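Local coordinates for protein dihydropteridine reductase (PDB 3ORF) that reduces quinonoid dihydropteridines to their tetrahydro forms with NADH or NADPH, as a homodimeric reductase of the short-chain dehydrogenase/reductase family, at residues A[147-152]-A[164-169]. Numbering follows the deposited sequence.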
ATOM      1  N   ALA A 147      -3.307 -13.742   3.900  1.00 24.66           N
ATOM      2  CA  ALA A 147      -2.994 -13.252   5.249  1.00 25.83           C
ATOM      3  C   ALA A 147      -3.257 -11.741   5.364  1.00 26.22           C
ATOM      4  O   ALA A 147      -3.548 -11.277   6.430  1.00 26.87           O
ATOM      5  CB  ALA A 147      -1.470 -13.562   5.640  1.00 25.84           C
ATOM      6  N   ALA A 148      -3.117 -10.981   4.280  1.00 25.07           N
ATOM      7  CA  ALA A 148      -3.398  -9.537   4.328  1.00 25.02           C
ATOM      8  C   ALA A 148      -4.850  -9.211   4.490  1.00 25.90           C
ATOM      9  O   ALA A 148      -5.151  -8.089   4.718  1.00 27.58           O
ATOM     10  CB  ALA A 148      -2.882  -8.832   3.085  1.00 24.30           C
ATOM     11  N   LEU A 149      -5.758 -10.163   4.371  1.00 25.99           N
ATOM     12  CA  LEU A 149      -7.149  -9.929   4.822  1.00 28.31           C
ATOM     13  C   LEU A 149      -7.228  -9.587   6.325  1.00 29.98           C
ATOM     14  O   LEU A 149      -8.230  -9.037   6.762  1.00 30.59           O
ATOM     15  CB  LEU A 149      -8.068 -11.125   4.516  1.00 25.35           C
ATOM     16  CG  LEU A 149      -8.042 -11.442   2.996  1.00 26.76           C
ATOM     17  CD1 LEU A 149      -8.884 -12.607   2.726  1.00 26.29           C
ATOM     18  CD2 LEU A 149      -8.525 -10.186   2.102  1.00 31.50           C
ATOM     19  N   ASN A 150      -6.201  -9.926   7.119  1.00 31.77           N
ATOM     20  CA  ASN A 150      -6.276  -9.739   8.571  1.00 32.86           C
ATOM     21  C   ASN A 150      -4.993  -9.101   9.041  1.00 33.28           C
ATOM     22  O   ASN A 150      -4.182  -8.746   8.207  1.00 32.15           O
ATOM     23  CB  ASN A 150      -6.449 -11.098   9.279  1.00 34.47           C
ATOM     24  CG  ASN A 150      -7.890 -11.638   9.157  1.00 39.41           C
ATOM     25  OD1 ASN A 150      -8.836 -11.135   9.774  1.00 41.92           O
ATOM     26  ND2 ASN A 150      -8.050 -12.655   8.338  1.00 42.20           N
ATOM     27  N   ARG A 151      -4.769  -9.021  10.365  1.00 32.86           N
ATOM     28  CA  ARG A 151      -3.507  -8.469  10.904  1.00 33.75           C
ATOM     29  C   ARG A 151      -2.255  -9.236  10.473  1.00 32.20           C
ATOM     30  O   ARG A 151      -2.211 -10.464  10.422  1.00 31.70           O
ATOM     31  CB  ARG A 151      -3.527  -8.376  12.427  1.00 34.67           C
ATOM     32  CG  ARG A 151      -4.749  -7.626  12.986  1.00 40.04           C
ATOM     33  CD  ARG A 151      -4.621  -6.125  12.928  1.00 40.88           C
ATOM     34  NE  ARG A 151      -4.053  -5.597  11.685  1.00 43.83           N
ATOM     35  CZ  ARG A 151      -4.712  -5.384  10.524  1.00 46.97           C
ATOM     36  NH1 ARG A 151      -6.019  -5.705  10.378  1.00 42.40           N
ATOM     37  NH2 ARG A 151      -4.038  -4.841   9.493  1.00 39.91           N
ATOM     38  N   THR A 152      -1.239  -8.467  10.158  1.00 31.77           N
ATOM     39  CA  THR A 152       0.021  -8.979   9.735  1.00 30.82           C
ATOM     40  C   THR A 152       1.110  -8.280  10.560  1.00 31.82           C
ATOM     41  O   THR A 152       2.159  -7.838  10.048  1.00 31.04           O
ATOM     42  CB  THR A 152       0.191  -8.663   8.247  1.00 30.22           C
ATOM     43  OG1 THR A 152      -0.117  -7.271   8.020  1.00 29.09           O
ATOM     44  CG2 THR A 152      -0.725  -9.607   7.330  1.00 27.91           C
ATOM     45  N   ALA A 164      -2.380  -3.006  -0.230  1.00 20.84           N
ATOM     46  CA  ALA A 164      -2.520  -1.995  -1.277  1.00 21.21           C
ATOM     47  C   ALA A 164      -2.860  -2.730  -2.581  1.00 19.84           C
ATOM     48  O   ALA A 164      -3.635  -2.244  -3.393  1.00 18.10           O
ATOM     49  CB  ALA A 164      -1.180  -1.235  -1.455  1.00 19.62           C
ATOM     50  N   THR A 165      -2.218  -3.878  -2.796  1.00 20.08           N
ATOM     51  CA  THR A 165      -2.504  -4.698  -4.005  1.00 20.85           C
ATOM     52  C   THR A 165      -3.973  -5.024  -4.111  1.00 20.94           C
ATOM     53  O   THR A 165      -4.556  -4.953  -5.195  1.00 19.29           O
ATOM     54  CB  THR A 165      -1.716  -5.984  -4.019  1.00 20.22           C
ATOM     55  OG1 THR A 165      -0.337  -5.653  -3.894  1.00 23.44           O
ATOM     56  CG2 THR A 165      -1.948  -6.725  -5.296  1.00 20.84           C
ATOM     57  N   HIS A 166      -4.576  -5.371  -2.954  1.00 22.67           N
ATOM     58  CA  HIS A 166      -5.999  -5.750  -2.959  1.00 22.20           C
ATOM     59  C   HIS A 166      -6.834  -4.529  -3.384  1.00 22.22           C
ATOM     60  O   HIS A 166      -7.845  -4.663  -4.041  1.00 21.62           O
ATOM     61  CB  HIS A 166      -6.482  -6.223  -1.545  1.00 19.01           C
ATOM     62  CG  HIS A 166      -5.830  -7.511  -1.093  1.00 19.85           C
ATOM     63  ND1 HIS A 166      -5.874  -7.960   0.213  1.00 21.81           N
ATOM     64  CD2 HIS A 166      -5.134  -8.455  -1.788  1.00 18.05           C
ATOM     65  CE1 HIS A 166      -5.195  -9.094   0.315  1.00 22.80           C
ATOM     66  NE2 HIS A 166      -4.720  -9.407  -0.878  1.00 22.31           N
ATOM     67  N   HIS A 167      -6.462  -3.363  -2.908  1.00 22.64           N
ATOM     68  CA  HIS A 167      -7.274  -2.126  -3.193  1.00 23.18           C
ATOM     69  C   HIS A 167      -7.145  -1.817  -4.705  1.00 22.17           C
ATOM     70  O   HIS A 167      -8.103  -1.384  -5.333  1.00 24.04           O
ATOM     71  CB  HIS A 167      -6.740  -1.002  -2.325  1.00 21.04           C
ATOM     72  CG  HIS A 167      -7.503   0.275  -2.426  1.00 24.04           C
ATOM     73  ND1 HIS A 167      -8.496   0.625  -1.513  1.00 22.73           N
ATOM     74  CD2 HIS A 167      -7.395   1.321  -3.301  1.00 16.36           C
ATOM     75  CE1 HIS A 167      -8.976   1.814  -1.844  1.00 23.22           C
ATOM     76  NE2 HIS A 167      -8.348   2.246  -2.935  1.00 17.93           N
ATOM     77  N   ILE A 168      -5.987  -2.083  -5.301  1.00 21.59           N
ATOM     78  CA  ILE A 168      -5.798  -1.800  -6.731  1.00 22.87           C
ATOM     79  C   ILE A 168      -6.708  -2.675  -7.611  1.00 23.04           C
ATOM     80  O   ILE A 168      -7.412  -2.226  -8.521  1.00 22.33           O
ATOM     81  CB  ILE A 168      -4.318  -2.046  -7.153  1.00 24.59           C
ATOM     82  CG1 ILE A 168      -3.415  -0.967  -6.554  1.00 23.40           C
ATOM     83  CG2 ILE A 168      -4.166  -2.024  -8.700  1.00 24.16           C
ATOM     84  CD1 ILE A 168      -1.874  -1.410  -6.540  1.00 20.25           C
ATOM     85  N   ILE A 169      -6.713  -3.956  -7.284  1.00 22.93           N
ATOM     86  CA  ILE A 169      -7.646  -4.854  -7.848  1.00 22.62           C
ATOM     87  C   ILE A 169      -9.071  -4.308  -7.846  1.00 22.78           C
ATOM     88  O   ILE A 169      -9.795  -4.392  -8.874  1.00 21.90           O
ATOM     89  CB  ILE A 169      -7.659  -6.188  -7.090  1.00 22.29           C
ATOM     90  CG1 ILE A 169      -6.316  -6.890  -7.311  1.00 22.38           C
ATOM     91  CG2 ILE A 169      -8.844  -7.022  -7.574  1.00 21.58           C
ATOM     92  CD1 ILE A 169      -6.070  -8.042  -6.182  1.00 22.38           C
TER
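The imidazole of His166 reaches out from its helix and fits its CE1 corner between Ala148 and Leu149, two neighbours on the short 3-10 turn that follows strand 138-143. CE1 lies 3.6 Å from the methyl CB of Ala148, which points at the helix, and 3.9 Å from CD2 of Leu149. That leucine methyl also meets ND1 at 3.9 Å, so this one methyl sits about equally far from both ends of the ND1–CE1 bond. Both methyls come at the ring obliquely, and the leucine side chain crosses that of the histidine at about a right angle. In Leu149, chi1 of -57° puts CG anti to the carbonyl carbon, and with CD1 then extended away from CA (chi2 178°) it is CD2 that turns to the ring, although the CB bond does not head for the helix. The turn itself is held by a 3.1 Å hydrogen bond from Asn150 N to Ala147 O.

Leu189 and Leu236, from strands 184-190 and 236-242, pack on both Leu149 and His166. The ring nitrogen NE2 is hydrogen-bonded to the backbone N of Ala145; a backbone N-H can only donate, so NE2 accepts and is probably unprotonated. The buried ring thus joins the loop to helix 156-172 by carbon packing and a polar bond, with the side chain of Tyr158, the predicted proton acceptor, about 6 Å from that of Ala148.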